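Local coordinates for putative drug/sodium antiporter (Escherichia coli, PDB 4Z3N), which is a MATE-family membrane transporter linked to export of the genotoxin colibactin, probably acting as an antiporter, at residues G72-V77 with E153-S158; T304-I309 with F385-L390; L391-Y396 with L407-R412. One frame throughout, in Å; residues are numbered along the deposited sequence.

Contact 1: residues G72-V77 with E153-S158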
loop_
_atom_site.group_PDB
_atom_site.type_symbol
_atom_site.label_atom_id
_atom_site.label_comp_id
_atom_site.label_asym_id
_atom_site.label_seq_id
_atom_site.Cartn_x
_atom_site.Cartn_y
_atom_site.Cartn_z
ATOM N N GLY A 72 18.423 -10.088 0.338
ATOM C CA GLY A 72 17.824 -8.960 1.028
ATOM C C GLY A 72 18.163 -7.648 0.356
ATOM O O GLY A 72 17.425 -6.677 0.463
ATOM N N LEU A 73 19.290 -7.620 -0.338
ATOM C CA LEU A 73 19.711 -6.434 -1.073
ATOM C C LEU A 73 18.679 -6.081 -2.141
ATOM O O LEU A 73 18.459 -4.911 -2.456
ATOM C CB LEU A 73 21.094 -6.667 -1.700
ATOM C CG LEU A 73 21.808 -5.594 -2.523
ATOM C CD1 LEU A 73 23.277 -5.919 -2.563
ATOM C CD2 LEU A 73 21.286 -5.527 -3.935
ATOM N N VAL A 74 18.036 -7.105 -2.685
ATOM C CA VAL A 74 17.140 -6.923 -3.816
ATOM C C VAL A 74 15.695 -6.718 -3.347
ATOM O O VAL A 74 14.772 -6.617 -4.160
ATOM C CB VAL A 74 17.220 -8.128 -4.790
ATOM C CG1 VAL A 74 16.224 -9.210 -4.401
ATOM C CG2 VAL A 74 16.986 -7.674 -6.216
ATOM N N PHE A 75 15.512 -6.649 -2.032
ATOM C CA PHE A 75 14.186 -6.509 -1.434
ATOM C C PHE A 75 13.438 -5.251 -1.893
ATOM O O PHE A 75 12.256 -5.318 -2.221
ATOM C CB PHE A 75 14.296 -6.518 0.092
ATOM C CG PHE A 75 12.978 -6.435 0.788
ATOM C CD1 PHE A 75 12.159 -7.545 0.879
ATOM C CD2 PHE A 75 12.547 -5.242 1.349
ATOM C CE1 PHE A 75 10.924 -7.470 1.522
ATOM C CE2 PHE A 75 11.318 -5.162 1.993
ATOM C CZ PHE A 75 10.508 -6.279 2.076
ATOM N N PRO A 76 14.119 -4.093 -1.905
ATOM C CA PRO A 76 13.490 -2.859 -2.395
ATOM C C PRO A 76 12.897 -2.974 -3.803
ATOM O O PRO A 76 11.927 -2.283 -4.107
ATOM C CB PRO A 76 14.642 -1.857 -2.388
ATOM C CG PRO A 76 15.535 -2.343 -1.325
ATOM C CD PRO A 76 15.457 -3.841 -1.348
ATOM N N VAL A 77 13.476 -3.812 -4.655
ATOM C CA VAL A 77 12.990 -3.904 -6.027
ATOM C C VAL A 77 11.617 -4.578 -6.036
ATOM O O VAL A 77 10.714 -4.156 -6.761
ATOM C CB VAL A 77 13.989 -4.654 -6.952
ATOM C CG1 VAL A 77 13.291 -5.172 -8.198
ATOM C CG2 VAL A 77 15.127 -3.721 -7.344
ATOM N N GLU A 153 21.908 -12.175 -9.851
ATOM C CA GLU A 153 21.086 -13.304 -10.270
ATOM C C GLU A 153 19.642 -13.133 -9.794
ATOM O O GLU A 153 18.674 -13.370 -10.524
ATOM C CB GLU A 153 21.687 -14.607 -9.737
ATOM C CG GLU A 153 21.004 -15.873 -10.237
ATOM C CD GLU A 153 21.659 -17.149 -9.697
ATOM O OE1 GLU A 153 22.521 -17.054 -8.783
ATOM O OE2 GLU A 153 21.315 -18.250 -10.197
ATOM N N PHE A 154 19.518 -12.698 -8.554
ATOM C CA PHE A 154 18.235 -12.470 -7.935
ATOM C C PHE A 154 17.525 -11.237 -8.492
ATOM O O PHE A 154 16.299 -11.214 -8.622
ATOM C CB PHE A 154 18.450 -12.360 -6.429
ATOM C CG PHE A 154 18.559 -13.705 -5.742
ATOM C CD1 PHE A 154 17.418 -14.507 -5.634
ATOM C CD2 PHE A 154 19.779 -14.142 -5.212
ATOM C CE1 PHE A 154 17.517 -15.748 -5.049
ATOM C CE2 PHE A 154 19.930 -15.349 -4.592
ATOM C CZ PHE A 154 18.805 -16.177 -4.501
ATOM N N TYR A 155 18.313 -10.223 -8.844
ATOM C CA TYR A 155 17.800 -9.062 -9.539
ATOM C C TYR A 155 17.159 -9.487 -10.865
ATOM O O TYR A 155 16.043 -9.083 -11.202
ATOM C CB TYR A 155 18.918 -8.043 -9.766
ATOM C CG TYR A 155 18.541 -6.882 -10.682
ATOM C CD1 TYR A 155 17.833 -5.783 -10.201
ATOM C CD2 TYR A 155 18.914 -6.878 -12.019
ATOM C CE1 TYR A 155 17.507 -4.724 -11.030
ATOM C CE2 TYR A 155 18.587 -5.826 -12.852
ATOM C CZ TYR A 155 17.887 -4.754 -12.352
ATOM O OH TYR A 155 17.559 -3.714 -13.187
ATOM N N TYR A 156 17.874 -10.323 -11.600
ATOM C CA TYR A 156 17.409 -10.866 -12.863
ATOM C C TYR A 156 16.151 -11.746 -12.722
ATOM O O TYR A 156 15.224 -11.650 -13.512
ATOM C CB TYR A 156 18.542 -11.666 -13.501
ATOM C CG TYR A 156 19.574 -10.845 -14.256
ATOM C CD1 TYR A 156 19.260 -9.599 -14.811
ATOM C CD2 TYR A 156 20.860 -11.340 -14.440
ATOM C CE1 TYR A 156 20.216 -8.874 -15.520
ATOM C CE2 TYR A 156 21.815 -10.627 -15.135
ATOM C CZ TYR A 156 21.502 -9.403 -15.675
ATOM O OH TYR A 156 22.499 -8.736 -16.363
ATOM N N TYR A 157 16.125 -12.609 -11.716
ATOM C CA TYR A 157 14.941 -13.412 -11.460
ATOM C C TYR A 157 13.758 -12.499 -11.113
ATOM O O TYR A 157 12.626 -12.749 -11.537
ATOM C CB TYR A 157 15.199 -14.418 -10.331
ATOM C CG TYR A 157 16.231 -15.486 -10.656
ATOM C CD1 TYR A 157 16.441 -15.910 -11.960
ATOM C CD2 TYR A 157 16.985 -16.077 -9.648
ATOM C CE1 TYR A 157 17.369 -16.893 -12.256
ATOM C CE2 TYR A 157 17.925 -17.057 -9.933
ATOM C CZ TYR A 157 18.112 -17.464 -11.240
ATOM O OH TYR A 157 19.052 -18.442 -11.527
ATOM N N SER A 158 14.030 -11.443 -10.349
ATOM C CA SER A 158 13.037 -10.406 -10.059
ATOM C C SER A 158 12.410 -9.785 -11.325
ATOM O O SER A 158 11.216 -9.499 -11.362
ATOM C CB SER A 158 13.668 -9.284 -9.220
ATOM O OG SER A 158 14.025 -9.712 -7.915
#
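Val74 and Val77 both meet the ring of Tyr155 at its edge, near the ring plane, through their CG2 methyls. Val77 CG2 lies 4.4 Å from Tyr155 CD1. Val74 CG2 sits closer to the backbone, 3.7 Å from Tyr155 CA and 4.1 Å from Tyr155 CB. Tyr155 CG is anti to the backbone N (chi1 171°), which carries the ring alongside the two valines. Its hydroxyl is held by a hydrogen bond to Gly130 O, and helix 134-139 also packs on this side chain. The ring of Tyr157 has Glu153 O over one face, 3.2 Å above the plane and offset toward the rim.

Val74 CG2 also touches the side chain of Ser158, 4.0 Å from its OG, and Val77 CG1 meets Ser158 CB at 4.3 Å. The Ser158 hydroxyl turns back to its own helix and donates to Phe154 O at 2.8 Å. Phe154 O takes Ser158 OG and Ser158 N from opposite faces of its plane. Ser158 OG is thus paired within its helix, while the methyls of Val74 lie against it. The contact is mostly apolar packing in the first MatE region, where a 3-10 turn leading into helix 75-101 lies against helix 149-159.

Contact 2: residues T304-I309 with F385-L390. With OLC ((2R)-2,3-dihydroxypropyl (9Z)-octadec-9-enoate), chain B.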
loop_
_atom_site.group_PDB
_atom_site.type_symbol
_atom_site.label_atom_id
_atom_site.label_comp_id
_atom_site.label_asym_id
_atom_site.label_seq_id
_atom_site.Cartn_x
_atom_site.Cartn_y
_atom_site.Cartn_z
ATOM N N THR A 304 -2.900 -1.169 8.941
ATOM C CA THR A 304 -3.415 -2.012 7.857
ATOM C C THR A 304 -4.951 -2.048 7.791
ATOM O O THR A 304 -5.498 -2.068 6.699
ATOM C CB THR A 304 -2.859 -3.479 7.922
ATOM O OG1 THR A 304 -2.880 -3.974 9.263
ATOM C CG2 THR A 304 -1.438 -3.538 7.416
ATOM N N PRO A 305 -5.650 -2.050 8.947
ATOM C CA PRO A 305 -7.119 -2.020 8.910
ATOM C C PRO A 305 -7.674 -0.785 8.182
ATOM O O PRO A 305 -8.761 -0.835 7.603
ATOM C CB PRO A 305 -7.509 -2.015 10.398
ATOM C CG PRO A 305 -6.311 -1.603 11.118
ATOM C CD PRO A 305 -5.150 -2.096 10.329
ATOM N N MET A 306 -6.916 0.305 8.191
ATOM C CA MET A 306 -7.307 1.501 7.455
ATOM C C MET A 306 -7.069 1.365 5.935
ATOM O O MET A 306 -7.792 1.962 5.121
ATOM C CB MET A 306 -6.565 2.703 8.030
ATOM C CG MET A 306 -6.208 3.782 7.054
ATOM S SD MET A 306 -4.699 4.597 7.634
ATOM C CE MET A 306 -5.097 4.910 9.352
ATOM N N LEU A 307 -6.066 0.573 5.555
ATOM C CA LEU A 307 -5.813 0.301 4.143
ATOM C C LEU A 307 -6.908 -0.608 3.580
ATOM O O LEU A 307 -7.310 -0.470 2.426
ATOM C CB LEU A 307 -4.433 -0.332 3.940
ATOM C CG LEU A 307 -3.198 0.506 4.301
ATOM C CD1 LEU A 307 -1.940 -0.254 3.985
ATOM C CD2 LEU A 307 -3.199 1.816 3.577
ATOM N N ALA A 308 -7.389 -1.526 4.414
ATOM C CA ALA A 308 -8.511 -2.398 4.069
ATOM C C ALA A 308 -9.814 -1.620 3.817
ATOM O O ALA A 308 -10.492 -1.833 2.806
ATOM C CB ALA A 308 -8.723 -3.420 5.162
ATOM N N ILE A 309 -10.172 -0.745 4.752
ATOM C CA ILE A 309 -11.327 0.139 4.603
ATOM C C ILE A 309 -11.198 1.083 3.369
ATOM O O ILE A 309 -12.171 1.299 2.639
ATOM C CB ILE A 309 -11.537 0.959 5.906
ATOM C CG1 ILE A 309 -11.713 0.004 7.087
ATOM C CG2 ILE A 309 -12.735 1.901 5.782
ATOM C CD1 ILE A 309 -11.808 0.687 8.441
ATOM N N PHE A 385 -5.472 9.597 13.228
ATOM C CA PHE A 385 -5.677 10.833 12.488
ATOM C C PHE A 385 -5.208 10.730 11.030
ATOM O O PHE A 385 -5.735 11.426 10.167
ATOM C CB PHE A 385 -4.976 11.984 13.206
ATOM C CG PHE A 385 -5.727 12.479 14.410
ATOM C CD1 PHE A 385 -5.463 11.958 15.662
ATOM C CD2 PHE A 385 -6.740 13.438 14.275
ATOM C CE1 PHE A 385 -6.171 12.387 16.766
ATOM C CE2 PHE A 385 -7.442 13.882 15.375
ATOM C CZ PHE A 385 -7.157 13.356 16.627
ATOM N N VAL A 386 -4.238 9.850 10.757
ATOM C CA VAL A 386 -3.798 9.558 9.396
ATOM C C VAL A 386 -4.981 9.095 8.521
ATOM O O VAL A 386 -5.024 9.366 7.315
ATOM C CB VAL A 386 -2.659 8.475 9.393
ATOM C CG1 VAL A 386 -2.215 8.107 7.964
ATOM C CG2 VAL A 386 -1.472 8.950 10.204
ATOM N N ALA A 387 -5.950 8.416 9.133
ATOM C CA ALA A 387 -7.116 7.922 8.398
ATOM C C ALA A 387 -7.871 9.045 7.707
ATOM O O ALA A 387 -8.425 8.864 6.626
ATOM C CB ALA A 387 -8.042 7.175 9.316
ATOM N N ILE A 388 -7.886 10.214 8.324
ATOM C CA ILE A 388 -8.709 11.298 7.804
ATOM C C ILE A 388 -8.214 11.767 6.436
ATOM O O ILE A 388 -8.992 11.835 5.477
ATOM C CB ILE A 388 -8.772 12.471 8.812
ATOM C CG1 ILE A 388 -9.486 12.002 10.092
ATOM C CG2 ILE A 388 -9.525 13.648 8.212
ATOM C CD1 ILE A 388 -9.028 12.673 11.339
ATOM N N SER A 389 -6.918 12.051 6.325
ATOM C CA SER A 389 -6.356 12.470 5.043
ATOM C C SER A 389 -6.112 11.299 4.076
ATOM O O SER A 389 -6.288 11.442 2.862
ATOM C CB SER A 389 -5.064 13.241 5.262
ATOM O OG SER A 389 -4.038 12.354 5.630
ATOM N N LEU A 390 -5.733 10.135 4.599
ATOM C CA LEU A 390 -5.500 8.999 3.712
ATOM C C LEU A 390 -6.786 8.479 3.003
ATOM O O LEU A 390 -6.745 8.143 1.817
ATOM C CB LEU A 390 -4.812 7.878 4.476
ATOM C CG LEU A 390 -4.395 6.721 3.572
ATOM C CD1 LEU A 390 -2.997 6.339 3.888
ATOM C CD2 LEU A 390 -5.311 5.503 3.715
HETATM C C18 OLC B . 0.829 5.947 4.905
HETATM C C10 OLC B . 2.657 9.013 12.941
HETATM C C9 OLC B . 3.254 7.812 12.795
HETATM C C17 OLC B . 1.143 6.201 6.366
HETATM C C11 OLC B . 2.677 10.038 11.823
HETATM C C8 OLC B . 3.968 7.185 13.982
HETATM C C24 OLC B . 8.226 13.277 8.676
HETATM C C16 OLC B . 1.469 7.666 6.553
HETATM C C12 OLC B . 3.421 9.538 10.592
HETATM C C7 OLC B . 4.502 5.801 13.658
HETATM C C15 OLC B . 1.680 7.980 8.028
HETATM C C13 OLC B . 2.649 9.926 9.330
HETATM C C6 OLC B . 5.772 5.890 12.834
HETATM C C14 OLC B . 2.846 8.947 8.186
HETATM C C5 OLC B . 6.728 6.905 13.424
HETATM C C4 OLC B . 7.713 7.363 12.357
HETATM C C3 OLC B . 6.978 7.751 11.089
HETATM C C2 OLC B . 7.840 8.600 10.174
HETATM C C21 OLC B . 6.324 11.667 8.599
HETATM C C1 OLC B . 6.959 9.508 9.325
HETATM C C22 OLC B . 6.934 12.909 7.970
HETATM O O19 OLC B . 5.828 9.178 8.996
HETATM O O25 OLC B . 9.196 13.643 7.714
HETATM O O23 OLC B . 7.208 12.665 6.604
HETATM O O20 OLC B . 7.371 10.816 9.031
#
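Met306 reaches across to Ala387 and Leu390, and its long side chain carries most of the contact. The chain is bent at its last torsion (chi3 -49°), which brings the terminal methyl down on Ala387. CE lies 3.7 Å from Ala387 CB and 3.6 Å from Ala387 N. It therefore covers backbone as well as side chain. The sulfur lies among Leu390, Ala387 and Val386, with Met306 SD 4.1 Å from Leu390 CD2.

Leu390 runs obliquely across Met306. Its two methyls have different partners. CD2 packs on the stem of the methionine, 3.9 Å from Met306 CG. The same methyl meets Leu307 CD2 at 4.3 Å, branch end to branch end. CD1 instead touches the lipid, 4.0 Å from OLC C18. Val386 lies against the same acyl chain, with CG1 3.9 Å from OLC C15. Val386 and Leu390 thus face both the partner helix and the monoolein tail.

The two segments run in roughly the same direction, with their axes at 26°. Helix 286-322 is kinked here: Pro305 has no N-H to give, and the N of Met306 also makes no bond to the preceding turn. Helix 326-358 also touches Met306, through Val344. Helix 28-56 packs on Thr304, Pro305 and Ala308 through Phe40. Helices 402-413 and 432-453 lie against segment 385-390, so helices cover much of the pair, while the lipid tail lies along Val386 and Leu390.

Contact 3: residues L391-Y396 with L407-R412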
loop_
_atom_site.group_PDB
_atom_site.type_symbol
_atom_site.label_atom_id
_atom_site.label_comp_id
_atom_site.label_asym_id
_atom_site.label_seq_id
_atom_site.Cartn_x
_atom_site.Cartn_y
_atom_site.Cartn_z
ATOM N N LEU A 391 -7.915 8.429 3.712
ATOM C CA LEU A 391 -9.204 8.114 3.093
ATOM C C LEU A 391 -9.675 9.245 2.162
ATOM O O LEU A 391 -10.276 8.987 1.108
ATOM C CB LEU A 391 -10.267 7.823 4.165
ATOM C CG LEU A 391 -10.060 6.528 4.980
ATOM C CD1 LEU A 391 -11.060 6.390 6.148
ATOM C CD2 LEU A 391 -10.071 5.280 4.072
ATOM N N ALA A 392 -9.397 10.494 2.532
ATOM C CA ALA A 392 -9.659 11.603 1.615
ATOM C C ALA A 392 -8.940 11.391 0.274
ATOM O O ALA A 392 -9.496 11.709 -0.781
ATOM C CB ALA A 392 -9.250 12.937 2.241
ATOM N N SER A 393 -7.716 10.850 0.312
ATOM C CA SER A 393 -6.964 10.544 -0.919
ATOM C C SER A 393 -7.621 9.464 -1.781
ATOM O O SER A 393 -7.631 9.543 -3.004
ATOM C CB SER A 393 -5.540 10.104 -0.593
ATOM O OG SER A 393 -4.743 11.230 -0.308
ATOM N N GLU A 394 -8.138 8.440 -1.118
ATOM C CA GLU A 394 -8.841 7.367 -1.782
ATOM C C GLU A 394 -10.081 7.920 -2.518
ATOM O O GLU A 394 -10.362 7.510 -3.647
ATOM C CB GLU A 394 -9.240 6.297 -0.758
ATOM C CG GLU A 394 -9.413 4.892 -1.329
ATOM C CD GLU A 394 -8.086 4.283 -1.767
ATOM O OE1 GLU A 394 -7.068 5.010 -1.702
ATOM O OE2 GLU A 394 -8.051 3.087 -2.167
ATOM N N TYR A 395 -10.797 8.849 -1.870
ATOM C CA TYR A 395 -11.998 9.468 -2.419
ATOM C C TYR A 395 -11.735 10.204 -3.750
ATOM O O TYR A 395 -12.484 10.064 -4.727
ATOM C CB TYR A 395 -12.607 10.437 -1.382
ATOM C CG TYR A 395 -13.876 11.146 -1.844
ATOM C CD1 TYR A 395 -13.804 12.320 -2.580
ATOM C CD2 TYR A 395 -15.134 10.640 -1.549
ATOM C CE1 TYR A 395 -14.926 12.973 -3.005
ATOM C CE2 TYR A 395 -16.277 11.292 -1.978
ATOM C CZ TYR A 395 -16.167 12.464 -2.713
ATOM O OH TYR A 395 -17.293 13.152 -3.152
ATOM N N TYR A 396 -10.675 10.991 -3.791
ATOM C CA TYR A 396 -10.328 11.677 -5.019
ATOM C C TYR A 396 -9.861 10.718 -6.117
ATOM O O TYR A 396 -10.108 10.942 -7.300
ATOM C CB TYR A 396 -9.271 12.736 -4.734
ATOM C CG TYR A 396 -9.869 13.912 -4.010
ATOM C CD1 TYR A 396 -10.796 14.737 -4.638
ATOM C CD2 TYR A 396 -9.541 14.181 -2.690
ATOM C CE1 TYR A 396 -11.366 15.811 -3.973
ATOM C CE2 TYR A 396 -10.100 15.246 -2.018
ATOM C CZ TYR A 396 -11.006 16.062 -2.656
ATOM O OH TYR A 396 -11.543 17.125 -1.965
ATOM N N LEU A 407 -2.026 16.252 -3.355
ATOM C CA LEU A 407 -2.028 17.397 -2.450
ATOM C C LEU A 407 -2.081 16.992 -0.972
ATOM O O LEU A 407 -1.386 17.570 -0.142
ATOM C CB LEU A 407 -3.201 18.319 -2.767
ATOM C CG LEU A 407 -3.349 19.466 -1.766
ATOM C CD1 LEU A 407 -2.062 20.331 -1.684
ATOM C CD2 LEU A 407 -4.610 20.315 -2.061
ATOM N N LEU A 408 -2.899 15.996 -0.644
ATOM C CA LEU A 408 -3.063 15.585 0.744
ATOM C C LEU A 408 -1.874 14.753 1.212
ATOM O O LEU A 408 -1.461 14.823 2.365
ATOM C CB LEU A 408 -4.371 14.814 0.919
ATOM C CG LEU A 408 -5.625 15.700 0.882
ATOM C CD1 LEU A 408 -6.894 14.875 0.664
ATOM C CD2 LEU A 408 -5.726 16.539 2.145
ATOM N N THR A 409 -1.305 13.973 0.309
ATOM C CA THR A 409 -0.137 13.185 0.654
ATOM C C THR A 409 1.097 14.084 0.850
ATOM O O THR A 409 1.944 13.824 1.704
ATOM C CB THR A 409 0.130 12.135 -0.413
ATOM O OG1 THR A 409 -1.048 11.337 -0.567
ATOM C CG2 THR A 409 1.277 11.236 -0.002
ATOM N N LEU A 410 1.186 15.148 0.063
ATOM C CA LEU A 410 2.289 16.092 0.173
ATOM C C LEU A 410 2.177 16.885 1.449
ATOM O O LEU A 410 3.168 17.189 2.110
ATOM C CB LEU A 410 2.304 17.041 -1.018
ATOM C CG LEU A 410 2.819 16.443 -2.317
ATOM C CD1 LEU A 410 2.672 17.458 -3.436
ATOM C CD2 LEU A 410 4.263 16.020 -2.132
ATOM N N MET A 411 0.942 17.232 1.771
ATOM C CA MET A 411 0.632 17.981 2.970
ATOM C C MET A 411 0.946 17.148 4.198
ATOM O O MET A 411 1.311 17.689 5.233
ATOM C CB MET A 411 -0.836 18.404 2.967
ATOM C CG MET A 411 -1.193 19.450 4.019
ATOM S SD MET A 411 -0.554 21.088 3.609
ATOM C CE MET A 411 -0.042 20.787 1.917
ATOM N N ARG A 412 0.785 15.831 4.095
ATOM C CA ARG A 412 1.062 14.955 5.239
ATOM C C ARG A 412 2.549 14.627 5.425
ATOM O O ARG A 412 3.051 14.685 6.535
ATOM C CB ARG A 412 0.252 13.649 5.148
ATOM C CG ARG A 412 0.172 12.918 6.485
ATOM C CD ARG A 412 -0.679 11.643 6.487
ATOM N NE ARG A 412 -0.301 10.671 5.461
ATOM C CZ ARG A 412 -1.048 10.371 4.396
ATOM N NH1 ARG A 412 -2.221 10.965 4.226
ATOM N NH2 ARG A 412 -0.622 9.476 3.500
HETATM O O HOH W 1 -2.905 10.651 1.867
#
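Ala392, Ser393 and Tyr396 meet Leu408 and Thr409 in an antiparallel helical hairpin. Helices 382-399 and 402-413 are its two arms, joined by a very short turn, and the segment axes are at 159°. Ser393 and Leu408 have the closest CA atoms, 6.6 Å apart.

Leu408 is the main apolar piece. With CG anti to its own carbonyl carbon (chi1 -74°), it sends CD1 between two partners. One is Ala392 CB. The other is the ring of Tyr396, which CD1 meets at the edge, near the ring plane, 4.2 Å from CE2. The two side chains cross at about a right angle. Helix 432-453 covers this part, with Leu449 on Leu408 and Ala450 on Ala392.

Beside this apolar patch is a small polar cluster. Ser393 OG and Thr409 OG1 are 3.7 Å apart and are bridged by a water. Thr409 OG1 also bonds Ser405 O one turn earlier, so this hydroxyl is paired both with its own helix and with the water. Arg412 NH1 bonds Ser389 OG, which ties the guanidinium to the other arm. It also appears to donate to the same water, but the distance is doubtfully short. These polar side chains are buried; the water and residues of both helices supply their partners. The water lies 2.9 Å from Ser393 OG and 3.1 Å from Thr409 OG1.

All three contacts are buried, but their centres lie at different distances from the centre of the chain. Contact 2 is nearest, about 11 Å from it, and contact 1 is the farthest, about 20 Å. Contact 1 lies in the first MatE range. Contacts 2 and 3 lie in the second and share helix 382-399, in consecutive segments. They also touch directly, through the probable hydrogen bond between a serine of contact 2 and the arginine of contact 3. Contact 1 is about 13 Å from contact 2 at the nearest atoms. Contact 1 rests on valines and a tyrosine edge. Contact 2 is methionine and leucine packing beside a lipid tail. Contact 3 adds a buried water bridge to its apolar side.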